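Local coordinates for F-BAR domain only protein 1 (PDB 5JP2) that probably acts at an early step of clathrin-mediated endocytosis, using a mu homology domain that binds a peptide of the endocytic protein Eps15, at residues 29-34 and 278-283; 175-180 and 211-216; 184-189 and 203-208; 207-212 and 226-231. All blocks are in the same frame, centred on the assembly; numbering follows the deposited sequence.

Contact 1 (29-34 and 278-283); sequences AYFRGG and GKYMAG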
loop_
_atom_site.group_PDB
_atom_site.type_symbol
_atom_site.label_atom_id
_atom_site.label_comp_id
_atom_site.label_asym_id
_atom_site.label_seq_id
_atom_site.Cartn_x
_atom_site.Cartn_y
_atom_site.Cartn_z
ATOM N N ALA B 29 -9.426 1.464 -7.070
ATOM C CA ALA B 29 -9.950 0.577 -8.092
ATOM C C ALA B 29 -11.415 0.900 -8.331
ATOM O O ALA B 29 -12.091 1.444 -7.462
ATOM C CB ALA B 29 -9.781 -0.893 -7.704
ATOM N N TYR B 30 -11.881 0.597 -9.535
ATOM C CA TYR B 30 -13.288 0.750 -9.875
ATOM C C TYR B 30 -13.729 -0.396 -10.760
ATOM O O TYR B 30 -13.176 -0.597 -11.838
ATOM C CB TYR B 30 -13.551 2.087 -10.564
ATOM C CG TYR B 30 -15.014 2.330 -10.806
ATOM C CD1 TYR B 30 -15.923 2.232 -9.774
ATOM C CD2 TYR B 30 -15.482 2.694 -12.051
ATOM C CE1 TYR B 30 -17.251 2.452 -9.970
ATOM C CE2 TYR B 30 -16.823 2.928 -12.262
ATOM C CZ TYR B 30 -17.704 2.807 -11.212
ATOM O OH TYR B 30 -19.050 3.037 -11.395
ATOM N N PHE B 31 -14.738 -1.122 -10.317
ATOM C CA PHE B 31 -15.363 -2.164 -11.105
ATOM C C PHE B 31 -16.703 -1.631 -11.576
ATOM O O PHE B 31 -17.571 -1.321 -10.758
ATOM C CB PHE B 31 -15.529 -3.436 -10.287
ATOM C CG PHE B 31 -14.234 -4.102 -9.929
ATOM C CD1 PHE B 31 -13.510 -3.705 -8.818
ATOM C CD2 PHE B 31 -13.756 -5.150 -10.679
ATOM C CE1 PHE B 31 -12.332 -4.335 -8.482
ATOM C CE2 PHE B 31 -12.577 -5.773 -10.346
ATOM C CZ PHE B 31 -11.866 -5.363 -9.249
ATOM N N ARG B 32 -16.850 -1.487 -12.890
ATOM C CA ARG B 32 -17.997 -0.774 -13.429
ATOM C C ARG B 32 -19.284 -1.563 -13.267
ATOM O O ARG B 32 -20.345 -0.976 -13.059
ATOM C CB ARG B 32 -17.769 -0.443 -14.902
ATOM C CG ARG B 32 -16.615 0.502 -15.154
ATOM C CD ARG B 32 -16.722 1.155 -16.530
ATOM N NE ARG B 32 -18.052 1.717 -16.744
ATOM C CZ ARG B 32 -18.467 2.875 -16.239
ATOM N NH1 ARG B 32 -19.700 3.297 -16.478
ATOM N NH2 ARG B 32 -17.655 3.611 -15.492
ATOM N N GLY B 33 -19.222 -2.877 -13.369
ATOM C CA GLY B 33 -20.442 -3.645 -13.310
ATOM C C GLY B 33 -21.077 -3.748 -14.685
ATOM O O GLY B 33 -20.412 -3.638 -15.713
ATOM N N GLY B 34 -22.387 -3.951 -14.696
ATOM C CA GLY B 34 -23.002 -4.098 -15.989
ATOM C C GLY B 34 -22.565 -5.390 -16.661
ATOM O O GLY B 34 -22.196 -6.374 -16.019
ATOM N N GLY B 278 -7.311 2.753 -1.062
ATOM C CA GLY B 278 -7.801 4.107 -1.113
ATOM C C GLY B 278 -9.295 4.036 -1.374
ATOM O O GLY B 278 -10.048 3.478 -0.574
ATOM N N LYS B 279 -9.744 4.703 -2.423
ATOM C CA LYS B 279 -11.086 4.490 -2.945
ATOM C C LYS B 279 -11.108 3.216 -3.777
ATOM O O LYS B 279 -10.494 3.155 -4.843
ATOM C CB LYS B 279 -11.511 5.708 -3.758
ATOM C CG LYS B 279 -12.969 5.740 -4.131
ATOM C CD LYS B 279 -13.336 7.059 -4.806
ATOM C CE LYS B 279 -12.672 7.187 -6.161
ATOM N NZ LYS B 279 -12.860 8.533 -6.758
ATOM N N TYR B 280 -11.847 2.214 -3.323
ATOM C CA TYR B 280 -11.828 0.896 -3.946
ATOM C C TYR B 280 -13.275 0.454 -4.088
ATOM O O TYR B 280 -13.897 0.067 -3.100
ATOM C CB TYR B 280 -11.009 -0.066 -3.080
ATOM C CG TYR B 280 -10.522 -1.327 -3.724
ATOM C CD1 TYR B 280 -11.371 -2.401 -3.899
ATOM C CD2 TYR B 280 -9.201 -1.467 -4.117
ATOM C CE1 TYR B 280 -10.941 -3.552 -4.471
ATOM C CE2 TYR B 280 -8.746 -2.643 -4.685
ATOM C CZ TYR B 280 -9.620 -3.681 -4.851
ATOM O OH TYR B 280 -9.208 -4.850 -5.426
ATOM N N MET B 281 -13.799 0.453 -5.316
ATOM C CA MET B 281 -15.243 0.555 -5.509
ATOM C C MET B 281 -15.779 -0.435 -6.532
ATOM O O MET B 281 -15.117 -0.782 -7.504
ATOM C CB MET B 281 -15.676 1.942 -5.994
ATOM C CG MET B 281 -15.039 3.114 -5.335
ATOM S SD MET B 281 -15.525 3.399 -3.655
ATOM C CE MET B 281 -17.218 3.913 -3.830
ATOM N N ALA B 282 -17.016 -0.855 -6.305
ATOM C CA ALA B 282 -17.778 -1.655 -7.254
ATOM C C ALA B 282 -19.088 -0.947 -7.531
ATOM O O ALA B 282 -19.841 -0.658 -6.601
ATOM C CB ALA B 282 -18.050 -3.057 -6.724
ATOM N N GLY B 283 -19.337 -0.631 -8.792
ATOM C CA GLY B 283 -20.609 -0.092 -9.216
ATOM C C GLY B 283 -21.461 -1.149 -9.888
ATOM O O GLY B 283 -20.967 -2.180 -10.323
#
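Ala29 lays its methyl CB over one face of the Tyr280 ring, 3.8 Å from the ring centroid, in a CH-pi contact on the buried side of two parallel strands. The small methyl suits the place, since the phenol sits flat across it. Phe31 and Ala282 continue this side, and the CE1 atom of Phe31 reaches CE1 of Tyr280 at 4.3 Å. Chi1 of Tyr280 (-162°) turns the ring off the sheet toward strand 145-154, where its OH hydrogen-bonds Leu145 O; a leucine here would probably leave that carbonyl without that donor and strip Ala29 of its flat cover. The other side is looser and partly exposed. There Tyr30 CD1 meets Met281 CB at 3.8 Å, at the edge of the ring, and the methionine chain then bends away. Glycine suits position 283, where a CB would probably crowd Tyr30 OH. Four backbone bonds join the strands, from Ala29 N to Lys279 O (3.0 Å) through to Gly283 N to Phe31 O (2.7 Å). Strand 17-31 pairs outward with 39-52 and strand 266-283 with 242-250, while Leu147 and Ala149 of strand 145-154 cover the buried face.

Contact 2 (175-180 and 211-216); sequences QLTSVQ and LANLSP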
loop_
_atom_site.group_PDB
_atom_site.type_symbol
_atom_site.label_atom_id
_atom_site.label_comp_id
_atom_site.label_asym_id
_atom_site.label_seq_id
_atom_site.Cartn_x
_atom_site.Cartn_y
_atom_site.Cartn_z
ATOM N N GLN B 175 -2.527 -12.230 3.724
ATOM C CA GLN B 175 -3.922 -12.005 4.014
ATOM C C GLN B 175 -4.312 -10.554 3.764
ATOM O O GLN B 175 -3.509 -9.636 3.923
ATOM C CB GLN B 175 -4.210 -12.362 5.464
ATOM C CG GLN B 175 -3.938 -13.782 5.804
ATOM C CD GLN B 175 -4.740 -14.206 7.002
ATOM O OE1 GLN B 175 -4.768 -13.511 8.016
ATOM N NE2 GLN B 175 -5.412 -15.343 6.894
ATOM N N LEU B 176 -5.570 -10.354 3.410
ATOM C CA LEU B 176 -6.184 -9.042 3.487
ATOM C C LEU B 176 -6.922 -8.947 4.814
ATOM O O LEU B 176 -7.766 -9.787 5.115
ATOM C CB LEU B 176 -7.139 -8.834 2.310
ATOM C CG LEU B 176 -6.582 -9.185 0.915
ATOM C CD1 LEU B 176 -7.659 -9.162 -0.107
ATOM C CD2 LEU B 176 -5.475 -8.263 0.479
ATOM N N THR B 177 -6.611 -7.933 5.605
ATOM C CA THR B 177 -7.172 -7.798 6.937
ATOM C C THR B 177 -7.907 -6.469 7.049
ATOM O O THR B 177 -7.895 -5.659 6.137
ATOM C CB THR B 177 -6.077 -7.929 8.006
ATOM O OG1 THR B 177 -5.199 -6.803 7.959
ATOM C CG2 THR B 177 -5.259 -9.168 7.755
ATOM N N SER B 178 -8.543 -6.252 8.197
ATOM C CA SER B 178 -9.409 -5.094 8.427
ATOM C C SER B 178 -10.384 -4.877 7.265
ATOM O O SER B 178 -10.617 -3.758 6.817
ATOM C CB SER B 178 -8.575 -3.841 8.682
ATOM O OG SER B 178 -7.934 -3.910 9.937
ATOM N N VAL B 179 -10.977 -5.963 6.793
ATOM C CA VAL B 179 -11.827 -5.930 5.616
ATOM C C VAL B 179 -13.209 -5.413 5.989
ATOM O O VAL B 179 -13.862 -5.946 6.885
ATOM C CB VAL B 179 -11.918 -7.314 4.962
ATOM C CG1 VAL B 179 -12.715 -7.223 3.671
ATOM C CG2 VAL B 179 -10.535 -7.855 4.694
ATOM N N GLN B 180 -13.647 -4.370 5.297
ATOM C CA GLN B 180 -14.952 -3.762 5.479
ATOM C C GLN B 180 -15.605 -3.520 4.126
ATOM O O GLN B 180 -14.934 -3.234 3.142
ATOM C CB GLN B 180 -14.850 -2.426 6.205
ATOM C CG GLN B 180 -14.447 -2.491 7.639
ATOM C CD GLN B 180 -14.497 -1.132 8.287
ATOM O OE1 GLN B 180 -14.741 -0.135 7.622
ATOM N NE2 GLN B 180 -14.276 -1.082 9.589
ATOM N N LEU B 211 -15.880 -8.111 7.439
ATOM C CA LEU B 211 -15.604 -9.411 6.867
ATOM C C LEU B 211 -14.419 -10.044 7.574
ATOM O O LEU B 211 -13.549 -9.352 8.097
ATOM C CB LEU B 211 -15.294 -9.297 5.377
ATOM C CG LEU B 211 -16.388 -8.746 4.477
ATOM C CD1 LEU B 211 -15.934 -8.769 3.060
ATOM C CD2 LEU B 211 -17.615 -9.586 4.623
ATOM N N ALA B 212 -14.407 -11.366 7.605
ATOM C CA ALA B 212 -13.248 -12.061 8.121
ATOM C C ALA B 212 -12.066 -11.814 7.198
ATOM O O ALA B 212 -12.232 -11.430 6.045
ATOM C CB ALA B 212 -13.520 -13.559 8.232
ATOM N N ASN B 213 -10.863 -12.014 7.722
ATOM C CA ASN B 213 -9.683 -11.866 6.893
ATOM C C ASN B 213 -9.796 -12.770 5.677
ATOM O O ASN B 213 -10.338 -13.870 5.751
ATOM C CB ASN B 213 -8.430 -12.215 7.679
ATOM C CG ASN B 213 -8.191 -11.288 8.825
ATOM O OD1 ASN B 213 -8.761 -10.211 8.895
ATOM N ND2 ASN B 213 -7.323 -11.696 9.732
ATOM N N LEU B 214 -9.262 -12.306 4.552
ATOM C CA LEU B 214 -9.356 -13.036 3.301
ATOM C C LEU B 214 -7.989 -13.483 2.854
ATOM O O LEU B 214 -7.013 -12.742 2.974
ATOM C CB LEU B 214 -9.968 -12.197 2.208
ATOM C CG LEU B 214 -11.289 -11.567 2.570
ATOM C CD1 LEU B 214 -11.578 -10.555 1.528
ATOM C CD2 LEU B 214 -12.358 -12.617 2.636
ATOM N N SER B 215 -7.933 -14.684 2.313
ATOM C CA SER B 215 -6.679 -15.228 1.861
ATOM C C SER B 215 -6.856 -15.866 0.494
ATOM O O SER B 215 -7.868 -16.523 0.235
ATOM C CB SER B 215 -6.169 -16.267 2.865
ATOM O OG SER B 215 -5.063 -16.962 2.335
ATOM N N PRO B 216 -5.890 -15.690 -0.402
ATOM C CA PRO B 216 -5.982 -16.362 -1.701
ATOM C C PRO B 216 -5.802 -17.860 -1.603
ATOM O O PRO B 216 -6.180 -18.574 -2.535
ATOM C CB PRO B 216 -4.855 -15.709 -2.509
ATOM C CG PRO B 216 -3.897 -15.197 -1.481
ATOM C CD PRO B 216 -4.719 -14.805 -0.305
HETATM O O HOH W 1 -10.868 -8.727 8.147
#
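Gln175 and Asn213 cross at about a right angle, their amide planes 79° apart, and the 3.6 Å from Gln175 OE1 to Asn213 ND2 is too long for a hydrogen bond. Asn213 instead slants across Thr177, whose methyl CG2 lies 3.8 Å from Asn213 CG. Asn213 CG lies anti to the carbonyl carbon (chi1 -64°), and the amide is turned to point OD1 toward the 175-180 segment, where a water donates to it at 2.7 Å. The same water accepts from Val179 N and donates to Leu211 O, filling in where the two backbones part; an asparagine suits this spot because its carbonyl can accept from the water. Here the antiparallel pairing of strands 179-184 and 206-210 runs out into loops: Leu211 N still bonds Val179 O (3.0 Å), the chain turns a corner at Ser178, and Leu176 and Leu214 then form one isolated hydrogen-bonded pair, with Leu176 N to Leu214 O at 2.8 Å. Below, Val179 crosses Leu211 at a slant, CG1 meeting Leu211 CD1 at 3.6 Å, and the same CG1 reaches Leu214 CD1 at 4.1 Å. Val179 and Leu214 are buried here, with Phe247 against Val179 and Tyr164 against Leu211 and Leu214.

Contact 3 (184-189 and 203-208); sequences PLDHSA and EERRLL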
loop_
_atom_site.group_PDB
_atom_site.type_symbol
_atom_site.label_atom_id
_atom_site.label_comp_id
_atom_site.label_asym_id
_atom_site.label_seq_id
_atom_site.Cartn_x
_atom_site.Cartn_y
_atom_site.Cartn_z
ATOM N N PRO B 184 -23.451 3.103 1.051
ATOM C CA PRO B 184 -24.150 4.266 1.600
ATOM C C PRO B 184 -25.645 4.141 1.378
ATOM O O PRO B 184 -26.096 3.689 0.328
ATOM C CB PRO B 184 -23.545 5.438 0.822
ATOM C CG PRO B 184 -23.110 4.857 -0.424
ATOM C CD PRO B 184 -22.698 3.448 -0.161
ATOM N N LEU B 185 -26.408 4.495 2.407
ATOM C CA LEU B 185 -27.860 4.424 2.375
ATOM C C LEU B 185 -28.432 5.554 3.210
ATOM O O LEU B 185 -28.047 5.724 4.368
ATOM C CB LEU B 185 -28.330 3.077 2.912
ATOM C CG LEU B 185 -29.827 2.843 2.887
ATOM C CD1 LEU B 185 -30.298 2.889 1.459
ATOM C CD2 LEU B 185 -30.122 1.513 3.496
ATOM N N ASP B 186 -29.421 6.250 2.668
ATOM C CA ASP B 186 -29.963 7.404 3.362
ATOM C C ASP B 186 -30.819 6.980 4.554
ATOM O O ASP B 186 -31.262 5.835 4.660
ATOM C CB ASP B 186 -30.779 8.244 2.380
ATOM C CG ASP B 186 -31.172 9.590 2.941
ATOM O OD1 ASP B 186 -30.353 10.202 3.655
ATOM O OD2 ASP B 186 -32.302 10.035 2.664
ATOM N N HIS B 187 -31.101 7.943 5.433
ATOM C CA HIS B 187 -31.864 7.650 6.638
ATOM C C HIS B 187 -33.356 7.535 6.371
ATOM O O HIS B 187 -34.114 7.247 7.294
ATOM C CB HIS B 187 -31.599 8.707 7.711
ATOM C CG HIS B 187 -31.960 10.096 7.297
ATOM N ND1 HIS B 187 -33.235 10.450 6.922
ATOM C CD2 HIS B 187 -31.216 11.220 7.208
ATOM C CE1 HIS B 187 -33.260 11.731 6.608
ATOM N NE2 HIS B 187 -32.046 12.223 6.774
ATOM N N SER B 188 -33.795 7.776 5.147
ATOM C CA SER B 188 -35.188 7.639 4.760
ATOM C C SER B 188 -35.544 6.227 4.323
ATOM O O SER B 188 -36.685 5.987 3.929
ATOM C CB SER B 188 -35.513 8.609 3.630
ATOM O OG SER B 188 -34.912 8.182 2.426
ATOM N N ALA B 189 -34.598 5.299 4.361
ATOM C CA ALA B 189 -34.829 3.944 3.890
ATOM C C ALA B 189 -35.481 3.107 4.981
ATOM O O ALA B 189 -35.222 3.297 6.170
ATOM C CB ALA B 189 -33.523 3.301 3.442
ATOM N N GLU B 203 -23.713 8.568 11.535
ATOM C CA GLU B 203 -22.901 9.720 11.164
ATOM C C GLU B 203 -22.672 9.775 9.657
ATOM O O GLU B 203 -22.928 10.796 9.018
ATOM C CB GLU B 203 -21.581 9.696 11.930
ATOM C CG GLU B 203 -21.735 10.113 13.381
ATOM C CD GLU B 203 -20.674 9.527 14.290
ATOM O OE1 GLU B 203 -20.109 8.467 13.950
ATOM O OE2 GLU B 203 -20.410 10.126 15.352
ATOM N N GLU B 204 -22.134 8.707 9.082
ATOM C CA GLU B 204 -21.839 8.672 7.658
ATOM C C GLU B 204 -23.005 8.215 6.793
ATOM O O GLU B 204 -22.945 8.384 5.574
ATOM C CB GLU B 204 -20.626 7.772 7.393
ATOM C CG GLU B 204 -19.472 7.954 8.379
ATOM C CD GLU B 204 -19.062 9.407 8.580
ATOM O OE1 GLU B 204 -19.021 10.167 7.590
ATOM O OE2 GLU B 204 -18.777 9.789 9.737
ATOM N N ARG B 205 -24.047 7.631 7.381
ATOM C CA ARG B 205 -25.235 7.173 6.659
ATOM C C ARG B 205 -24.874 6.093 5.639
ATOM O O ARG B 205 -24.990 6.267 4.427
ATOM C CB ARG B 205 -25.959 8.340 5.979
ATOM C CG ARG B 205 -26.097 9.572 6.839
ATOM C CD ARG B 205 -27.170 10.497 6.317
ATOM N NE ARG B 205 -27.252 11.728 7.097
ATOM C CZ ARG B 205 -27.760 11.813 8.324
ATOM N NH1 ARG B 205 -28.228 10.733 8.935
ATOM N NH2 ARG B 205 -27.788 12.981 8.949
ATOM N N ARG B 206 -24.470 4.942 6.168
ATOM C CA ARG B 206 -24.020 3.866 5.302
ATOM C C ARG B 206 -24.134 2.533 6.024
ATOM O O ARG B 206 -24.103 2.462 7.249
ATOM C CB ARG B 206 -22.590 4.099 4.818
ATOM C CG ARG B 206 -21.592 4.213 5.924
ATOM C CD ARG B 206 -20.266 4.758 5.422
ATOM N NE ARG B 206 -19.269 4.776 6.489
ATOM C CZ ARG B 206 -18.028 5.226 6.351
ATOM N NH1 ARG B 206 -17.616 5.705 5.188
ATOM N NH2 ARG B 206 -17.199 5.202 7.382
ATOM N N LEU B 207 -24.311 1.480 5.237
ATOM C CA LEU B 207 -24.311 0.121 5.754
ATOM C C LEU B 207 -22.889 -0.416 5.851
ATOM O O LEU B 207 -22.076 -0.222 4.944
ATOM C CB LEU B 207 -25.118 -0.788 4.842
ATOM C CG LEU B 207 -26.618 -0.748 4.983
ATOM C CD1 LEU B 207 -27.207 -1.686 3.965
ATOM C CD2 LEU B 207 -26.969 -1.180 6.371
ATOM N N LEU B 208 -22.584 -1.081 6.961
ATOM C CA LEU B 208 -21.252 -1.602 7.231
ATOM C C LEU B 208 -21.275 -3.105 7.429
ATOM O O LEU B 208 -21.935 -3.606 8.340
ATOM C CB LEU B 208 -20.655 -0.953 8.473
ATOM C CG LEU B 208 -19.325 -1.548 8.942
ATOM C CD1 LEU B 208 -18.215 -1.384 7.922
ATOM C CD2 LEU B 208 -18.911 -0.948 10.264
#
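His187 sets the CD2 edge of its imidazole over one face of the Arg205 guanidinium, near its rim, with CD2 3.5 Å from Arg205 NH1. The two planes stand 83° apart, the imidazole nearly upright on the guanidinium face. One face of the same imidazole carries Asp186 OD1 near its rim. That carboxylate is nearly perpendicular to the guanidinium, and Asp186 OD1 stays 4.9 Å from Arg205 NE: the opposite charges probably attract, but they form no salt bridge. On the neighbouring arginine, one guanidinium face of Arg206 is covered by Glu204 CG. Arg205 reaches the loop because its chain is extended from CG to NE, long enough to run alongside Asp186 and His187. The loop itself folds as a type I turn from Asp186 to Ala189, and Ser188 OG gives a bond of 3.2 Å to Asp186 OD2. At the backbone, Leu185 N bonds Arg205 O at 3.0 Å, while Leu185 O accepts from Trp200 NE1. Pro184 faces Arg206 as a non-hydrogen-bonded antiparallel pair, a position where the missing proline N-H costs nothing toward this strand. Deeper in, Leu185 CD2 approaches Leu207 CD1 at 4.4 Å, two buried leucines whose branched chains suit this apolar spot beside Trp200 and Trp230. Arg205, with positive phi, and Arg206 together face Asn201, whose OD1 accepts from Glu204 N: a G1 beta bulge in the hairpin of strands 199-201 and 206-210.

Contact 4 (207-212 and 226-231); sequences LLWKLA and LCASWQ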
loop_
_atom_site.group_PDB
_atom_site.type_symbol
_atom_site.label_atom_id
_atom_site.label_comp_id
_atom_site.label_asym_id
_atom_site.label_seq_id
_atom_site.Cartn_x
_atom_site.Cartn_y
_atom_site.Cartn_z
ATOM N N LEU B 207 -24.311 1.480 5.237
ATOM C CA LEU B 207 -24.311 0.121 5.754
ATOM C C LEU B 207 -22.889 -0.416 5.851
ATOM O O LEU B 207 -22.076 -0.222 4.944
ATOM C CB LEU B 207 -25.118 -0.788 4.842
ATOM C CG LEU B 207 -26.618 -0.748 4.983
ATOM C CD1 LEU B 207 -27.207 -1.686 3.965
ATOM C CD2 LEU B 207 -26.969 -1.180 6.371
ATOM N N LEU B 208 -22.584 -1.081 6.961
ATOM C CA LEU B 208 -21.252 -1.602 7.231
ATOM C C LEU B 208 -21.275 -3.105 7.429
ATOM O O LEU B 208 -21.935 -3.606 8.340
ATOM C CB LEU B 208 -20.655 -0.953 8.473
ATOM C CG LEU B 208 -19.325 -1.548 8.942
ATOM C CD1 LEU B 208 -18.215 -1.384 7.922
ATOM C CD2 LEU B 208 -18.911 -0.948 10.264
ATOM N N TRP B 209 -20.554 -3.821 6.576
ATOM C CA TRP B 209 -20.223 -5.219 6.799
ATOM C C TRP B 209 -18.767 -5.319 7.229
ATOM O O TRP B 209 -17.891 -4.724 6.599
ATOM C CB TRP B 209 -20.435 -6.058 5.547
ATOM C CG TRP B 209 -21.855 -6.300 5.187
ATOM C CD1 TRP B 209 -22.659 -7.294 5.640
ATOM C CD2 TRP B 209 -22.628 -5.552 4.256
ATOM N NE1 TRP B 209 -23.890 -7.207 5.056
ATOM C CE2 TRP B 209 -23.897 -6.143 4.200
ATOM C CE3 TRP B 209 -22.372 -4.428 3.474
ATOM C CZ2 TRP B 209 -24.908 -5.651 3.396
ATOM C CZ3 TRP B 209 -23.366 -3.953 2.667
ATOM C CH2 TRP B 209 -24.622 -4.560 2.632
ATOM N N LYS B 210 -18.508 -6.091 8.271
ATOM C CA LYS B 210 -17.155 -6.457 8.656
ATOM C C LYS B 210 -16.923 -7.891 8.220
ATOM O O LYS B 210 -17.660 -8.789 8.627
ATOM C CB LYS B 210 -16.942 -6.332 10.162
ATOM C CG LYS B 210 -17.009 -4.936 10.717
ATOM C CD LYS B 210 -16.579 -4.943 12.168
ATOM C CE LYS B 210 -16.578 -3.557 12.766
ATOM N NZ LYS B 210 -16.171 -3.593 14.195
ATOM N N LEU B 211 -15.880 -8.111 7.439
ATOM C CA LEU B 211 -15.604 -9.411 6.867
ATOM C C LEU B 211 -14.419 -10.044 7.574
ATOM O O LEU B 211 -13.549 -9.352 8.097
ATOM C CB LEU B 211 -15.294 -9.297 5.377
ATOM C CG LEU B 211 -16.388 -8.746 4.477
ATOM C CD1 LEU B 211 -15.934 -8.769 3.060
ATOM C CD2 LEU B 211 -17.615 -9.586 4.623
ATOM N N ALA B 212 -14.407 -11.366 7.605
ATOM C CA ALA B 212 -13.248 -12.061 8.121
ATOM C C ALA B 212 -12.066 -11.814 7.198
ATOM O O ALA B 212 -12.232 -11.430 6.045
ATOM C CB ALA B 212 -13.520 -13.559 8.232
ATOM N N LEU B 226 -22.631 -11.005 -0.503
ATOM C CA LEU B 226 -23.463 -10.339 0.491
ATOM C C LEU B 226 -24.475 -9.456 -0.228
ATOM O O LEU B 226 -24.273 -9.070 -1.379
ATOM C CB LEU B 226 -22.620 -9.512 1.465
ATOM C CG LEU B 226 -21.708 -8.416 0.910
ATOM C CD1 LEU B 226 -22.450 -7.112 0.715
ATOM C CD2 LEU B 226 -20.486 -8.195 1.782
ATOM N N CYS B 227 -25.562 -9.125 0.465
ATOM C CA CYS B 227 -26.621 -8.368 -0.188
ATOM C C CYS B 227 -27.481 -7.648 0.836
ATOM O O CYS B 227 -27.507 -7.992 2.018
ATOM C CB CYS B 227 -27.505 -9.266 -1.035
ATOM S SG CYS B 227 -28.384 -10.390 -0.037
ATOM N N ALA B 228 -28.208 -6.655 0.346
ATOM C CA ALA B 228 -29.104 -5.877 1.179
ATOM C C ALA B 228 -30.250 -5.370 0.326
ATOM O O ALA B 228 -30.109 -5.212 -0.886
ATOM C CB ALA B 228 -28.381 -4.705 1.835
ATOM N N SER B 229 -31.385 -5.113 0.974
ATOM C CA SER B 229 -32.571 -4.586 0.319
ATOM C C SER B 229 -33.277 -3.634 1.263
ATOM O O SER B 229 -33.159 -3.752 2.482
ATOM C CB SER B 229 -33.534 -5.690 -0.084
ATOM O OG SER B 229 -33.943 -6.391 1.069
ATOM N N TRP B 230 -34.020 -2.694 0.692
ATOM C CA TRP B 230 -34.750 -1.709 1.476
ATOM C C TRP B 230 -35.870 -1.135 0.620
ATOM O O TRP B 230 -36.014 -1.475 -0.557
ATOM C CB TRP B 230 -33.811 -0.607 1.958
ATOM C CG TRP B 230 -33.146 0.114 0.831
ATOM C CD1 TRP B 230 -33.580 1.241 0.212
ATOM C CD2 TRP B 230 -31.929 -0.253 0.188
ATOM N NE1 TRP B 230 -32.712 1.600 -0.780
ATOM C CE2 TRP B 230 -31.684 0.699 -0.811
ATOM C CE3 TRP B 230 -31.013 -1.289 0.368
ATOM C CZ2 TRP B 230 -30.572 0.644 -1.628
ATOM C CZ3 TRP B 230 -29.914 -1.342 -0.438
ATOM C CH2 TRP B 230 -29.699 -0.382 -1.427
ATOM N N GLN B 231 -36.663 -0.248 1.219
ATOM C CA GLN B 231 -37.727 0.456 0.520
ATOM C C GLN B 231 -37.455 1.941 0.642
ATOM O O GLN B 231 -36.998 2.404 1.688
ATOM C CB GLN B 231 -39.114 0.155 1.087
ATOM C CG GLN B 231 -39.667 -1.199 0.709
ATOM C CD GLN B 231 -40.918 -1.536 1.487
ATOM O OE1 GLN B 231 -41.487 -0.679 2.161
ATOM N NE2 GLN B 231 -41.315 -2.802 1.455
#
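Leu226 holds its CG between the backbone N and the carbonyl carbon (chi1 57°), which with chi2 at 85° brings CD1 over Trp209, while Trp209 CG lies anti to its own carbonyl carbon and presents the indole broadside. As a result CD1 of Leu226 sits over the face of the six-membered ring, 3.6 Å from its centroid and almost exactly on the ring normal, a clean CH-pi contact. The second branch, CD2, lies toward the pyrrole end, 4.1 Å from Trp209 CG. Ala228 meets the indole differently: its CB comes up to the edge, in the ring plane, 3.8 Å from CH2. An alanine suits the spot, since its methyl already meets Leu207 CD1 (3.9 Å) as well. The two strands run nearly antiparallel, at 158°, yet their axes are 10.0 Å apart and no hydrogen bond joins them, because they belong to the two facing sheets of a beta sandwich whose core the side chains fill. The large, flat indole takes up much of that distance and meets Leu226 and Ala228 coming from the other strand; its one polar atom, Trp209 NE1, is satisfied by Pro196 O. A leucine in its place would probably open a gap under Leu226 and beside Ala228 and leave Pro196 O without that donor. Toward the end of strand 206-210, Leu211 carries the apolar layer onward, its CD2 4.3 Å from CD2 of Leu226.

All four contacts reach the same large mixed sheet. Contact 1 joins nearly the two ends of the chain, pairing strand 17-31 with strand 266-283, and the other three lie between them in sequence. Contacts 2 and 3 flank the neighbouring strands 179-184 and 206-210, with centres about 23 Å apart; contact 4 turns from strand 206-210 to the facing sheet. It shares Leu211 and Ala212 with contact 2, and Leu207 and Leu208 with contact 3, whose centre is about 11 Å away. Leu185 of contact 3 also packs on Trp230 of contact 4. Contact 1 touches none of the others; its centre is about 16 to 19 Å from theirs, and strand 242-250, between 266-283 and 179-184, joins them through the sheet.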